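Local coordinates for putative bacteriocin (Brevibacillus laterosporus, PDB 4OZK), which is a leaderless class IId bacteriocin that probably kills or inhibits a broad range of competing microbes, at residues C18-V29 and Y40-C49. Residues are numbered along the deposited sequence; the frame is centred on the assembly and turned at random.
Sequences CHGLENKMYRHV and YCRTEWGSSC
W45 and Y26 form a non-hydrogen-bonded antiparallel pair, and the W45 six-membered ring receives the Y26 methylene: CB of Y26 sits 3.6 Å from the centroid of that ring, almost on its normal, as a CH-pi contact. With CG between the backbone N and the carbonyl carbon (chi1 68°), the Y26 ring swings off the indole; its CD2 stays near CZ3 of W45, and the two planes meet obliquely at 50°. A broad indole suits this place, since its edge also reaches H19, whose CD2 is 3.8 Å from CH2 of W45, while T43 CG2 shares the face used by Y26. The aliphatic CG of K24 packs 3.7 Å from CE3 of W45. Farther along the same side of the sheet, the H28 and Y40 rings stack face to face, centroids 4.4 Å apart, as the flat imidazole allows. The Y40 hydroxyl lies over the imidazole and is hydrogen-bonded to OG1 of T43, which fixes where it sits.

Charge pairing occupies the other side. The extended arm of R27 is long enough to run alongside E44 and offer two N-H groups: NE and NH2 both bond to OE2, the NE of R27 at 3.1 Å from OE2 of E44. The oxygen lies in the guanidinium plane but is met from above its carboxylate plane, the two planes being 75° apart. Branched, apolar V29 suits its buried spot, touching the aliphatic CG of R42 and W11 of strand 8-19.

Two bulges interrupt the ladder: C41 and R42 both face V29, a classic bulge, and the register slips by one between K24 and Y26. At the slip, M25 N bonds to S47 O at 2.8 Å while M25 O accepts from G46 N. The C18–C49 disulfide ties the C-terminus to strand 8-19. A twisted antiparallel hairpin within a three-stranded, disulfide-stapled sheet is characteristic of the defensin-like fold.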
# COMPACT_ATOMS: atom_id res chain seq x y z
N CYS A 18 -3.44 -4.69 12.79
CA CYS A 18 -2.53 -4.51 13.92
C CYS A 18 -1.30 -5.39 13.76
O CYS A 18 -1.41 -6.59 13.45
CB CYS A 18 -3.23 -4.81 15.25
SG CYS A 18 -2.19 -4.45 16.70
N HIS A 19 -0.12 -4.80 13.93
CA HIS A 19 1.12 -5.58 13.99
C HIS A 19 1.37 -6.03 15.44
O HIS A 19 1.60 -5.20 16.32
CB HIS A 19 2.30 -4.76 13.47
CG HIS A 19 3.47 -5.60 13.07
ND1 HIS A 19 4.28 -6.23 13.99
CD2 HIS A 19 3.95 -5.94 11.85
CE1 HIS A 19 5.21 -6.91 13.36
NE2 HIS A 19 5.04 -6.75 12.06
N GLY A 20 1.34 -7.34 15.68
CA GLY A 20 1.42 -7.87 17.04
C GLY A 20 2.72 -7.60 17.77
O GLY A 20 2.77 -7.58 19.01
N LEU A 21 3.79 -7.39 17.01
CA LEU A 21 5.10 -7.18 17.61
C LEU A 21 5.41 -5.69 17.75
O LEU A 21 5.99 -5.24 18.75
CB LEU A 21 6.17 -7.85 16.75
CG LEU A 21 6.14 -9.36 16.67
CD1 LEU A 21 7.33 -9.85 15.86
CD2 LEU A 21 6.16 -9.92 18.08
N GLU A 22 5.03 -4.93 16.74
CA GLU A 22 5.30 -3.50 16.74
C GLU A 22 4.26 -2.76 17.56
O GLU A 22 4.48 -1.61 17.96
CB GLU A 22 5.35 -2.96 15.31
CG GLU A 22 6.53 -3.48 14.50
CD GLU A 22 7.87 -3.18 15.17
OE1 GLU A 22 8.04 -2.05 15.69
OE2 GLU A 22 8.75 -4.07 15.18
N ASN A 23 3.12 -3.42 17.80
CA ASN A 23 1.99 -2.83 18.52
C ASN A 23 1.55 -1.52 17.86
O ASN A 23 1.33 -0.51 18.52
CB ASN A 23 2.29 -2.65 20.01
CG ASN A 23 2.53 -3.97 20.72
OD1 ASN A 23 1.70 -4.88 20.66
ND2 ASN A 23 3.69 -4.10 21.37
N LYS A 24 1.45 -1.57 16.53
CA LYS A 24 1.13 -0.42 15.71
C LYS A 24 0.45 -0.91 14.44
O LYS A 24 0.78 -2.00 13.94
CB LYS A 24 2.41 0.36 15.39
CG LYS A 24 2.25 1.53 14.44
CD LYS A 24 3.49 2.41 14.48
CE LYS A 24 3.56 3.20 15.78
NZ LYS A 24 4.95 3.62 16.13
N MET A 25 -0.50 -0.14 13.93
CA MET A 25 -1.26 -0.54 12.75
C MET A 25 -0.54 -0.19 11.45
O MET A 25 0.09 0.88 11.34
CB MET A 25 -2.64 0.12 12.74
CG MET A 25 -3.44 -0.06 14.01
SD MET A 25 -5.05 0.71 13.80
CE MET A 25 -4.66 1.88 12.50
N TYR A 26 -0.65 -1.07 10.46
CA TYR A 26 -0.05 -0.83 9.15
C TYR A 26 -1.03 -1.20 8.04
O TYR A 26 -1.96 -2.00 8.24
CB TYR A 26 1.23 -1.66 8.98
CG TYR A 26 0.96 -3.15 8.91
CD1 TYR A 26 0.81 -3.80 7.69
CD2 TYR A 26 0.86 -3.91 10.08
CE1 TYR A 26 0.55 -5.16 7.63
CE2 TYR A 26 0.61 -5.27 10.04
CZ TYR A 26 0.46 -5.89 8.81
OH TYR A 26 0.21 -7.25 8.78
N ARG A 27 -0.84 -0.60 6.87
CA ARG A 27 -1.55 -1.04 5.68
C ARG A 27 -0.64 -0.88 4.49
O ARG A 27 0.42 -0.23 4.58
CB ARG A 27 -2.86 -0.27 5.49
CG ARG A 27 -2.69 1.21 5.23
CD ARG A 27 -4.06 1.88 5.17
NE ARG A 27 -3.94 3.31 4.85
CZ ARG A 27 -4.94 4.18 4.92
NH1 ARG A 27 -6.14 3.78 5.30
NH2 ARG A 27 -4.73 5.45 4.61
N HIS A 28 -1.04 -1.47 3.37
CA HIS A 28 -0.23 -1.46 2.16
C HIS A 28 -0.82 -0.51 1.12
O HIS A 28 -2.00 -0.61 0.79
CB HIS A 28 -0.15 -2.87 1.58
CG HIS A 28 0.59 -3.84 2.45
ND1 HIS A 28 1.35 -3.45 3.53
CD2 HIS A 28 0.68 -5.19 2.40
CE1 HIS A 28 1.89 -4.51 4.10
NE2 HIS A 28 1.50 -5.58 3.43
N VAL A 29 -0.01 0.41 0.61
CA VAL A 29 -0.47 1.33 -0.44
C VAL A 29 -0.11 0.80 -1.82
O VAL A 29 1.06 0.50 -2.11
CB VAL A 29 0.09 2.74 -0.26
CG1 VAL A 29 -0.43 3.63 -1.37
CG2 VAL A 29 -0.31 3.30 1.09
N TYR A 40 2.79 -2.66 -5.24
CA TYR A 40 2.90 -2.36 -3.81
C TYR A 40 3.94 -1.25 -3.69
O TYR A 40 5.10 -1.45 -4.04
CB TYR A 40 3.30 -3.66 -3.10
CG TYR A 40 3.54 -3.61 -1.60
CD1 TYR A 40 3.24 -2.48 -0.84
CD2 TYR A 40 4.11 -4.70 -0.95
CE1 TYR A 40 3.49 -2.45 0.54
CE2 TYR A 40 4.37 -4.69 0.40
CZ TYR A 40 4.07 -3.56 1.14
OH TYR A 40 4.33 -3.56 2.49
N CYS A 41 3.52 -0.07 -3.22
CA CYS A 41 4.39 1.12 -3.20
C CYS A 41 5.04 1.44 -1.86
O CYS A 41 6.23 1.76 -1.80
CB CYS A 41 3.64 2.38 -3.64
SG CYS A 41 3.02 2.32 -5.30
N ARG A 42 4.23 1.40 -0.80
CA ARG A 42 4.75 1.62 0.54
C ARG A 42 3.89 0.93 1.59
O ARG A 42 2.77 0.48 1.32
CB ARG A 42 4.85 3.11 0.86
CG ARG A 42 3.50 3.80 1.09
CD ARG A 42 3.69 5.20 1.65
NE ARG A 42 4.32 6.09 0.67
CZ ARG A 42 4.78 7.30 0.95
NH1 ARG A 42 4.71 7.78 2.18
NH2 ARG A 42 5.33 8.04 -0.01
N THR A 43 4.46 0.84 2.79
CA THR A 43 3.72 0.42 3.96
C THR A 43 3.41 1.69 4.72
O THR A 43 4.31 2.46 5.05
CB THR A 43 4.57 -0.48 4.86
OG1 THR A 43 5.09 -1.59 4.10
CG2 THR A 43 3.74 -0.98 6.02
N GLU A 44 2.12 1.93 4.96
CA GLU A 44 1.73 3.08 5.77
C GLU A 44 1.49 2.64 7.21
O GLU A 44 0.76 1.67 7.46
CB GLU A 44 0.48 3.75 5.18
CG GLU A 44 -0.04 4.91 6.01
CD GLU A 44 -1.10 5.72 5.28
OE1 GLU A 44 -1.43 6.83 5.78
OE2 GLU A 44 -1.59 5.25 4.22
N TRP A 45 2.11 3.34 8.15
CA TRP A 45 1.93 3.00 9.56
C TRP A 45 0.98 3.99 10.23
O TRP A 45 1.06 5.20 10.00
CB TRP A 45 3.30 2.94 10.27
CG TRP A 45 4.14 1.77 9.79
CD1 TRP A 45 5.06 1.76 8.77
CD2 TRP A 45 4.13 0.43 10.33
NE1 TRP A 45 5.61 0.50 8.63
CE2 TRP A 45 5.06 -0.33 9.58
CE3 TRP A 45 3.42 -0.18 11.37
CZ2 TRP A 45 5.30 -1.70 9.85
CZ3 TRP A 45 3.66 -1.55 11.63
CH2 TRP A 45 4.59 -2.28 10.88
N GLY A 46 0.07 3.45 11.05
CA GLY A 46 -0.99 4.25 11.66
C GLY A 46 -0.86 4.35 13.16
O GLY A 46 0.25 4.48 13.69
N SER A 47 -2.00 4.29 13.85
CA SER A 47 -2.02 4.40 15.32
C SER A 47 -1.68 3.09 16.05
O SER A 47 -1.48 2.04 15.43
CB SER A 47 -3.36 4.96 15.82
OG SER A 47 -4.46 4.24 15.29
N SER A 48 -1.62 3.18 17.38
CA SER A 48 -1.20 2.04 18.20
C SER A 48 -2.25 0.94 18.38
O SER A 48 -3.44 1.15 18.14
CB SER A 48 -0.74 2.53 19.57
OG SER A 48 0.36 3.40 19.40
N CYS A 49 -1.77 -0.22 18.82
CA CYS A 49 -2.62 -1.38 19.08
C CYS A 49 -1.88 -2.43 19.90
O CYS A 49 -2.49 -3.41 20.35
CB CYS A 49 -3.12 -1.99 17.77
SG CYS A 49 -1.82 -2.45 16.59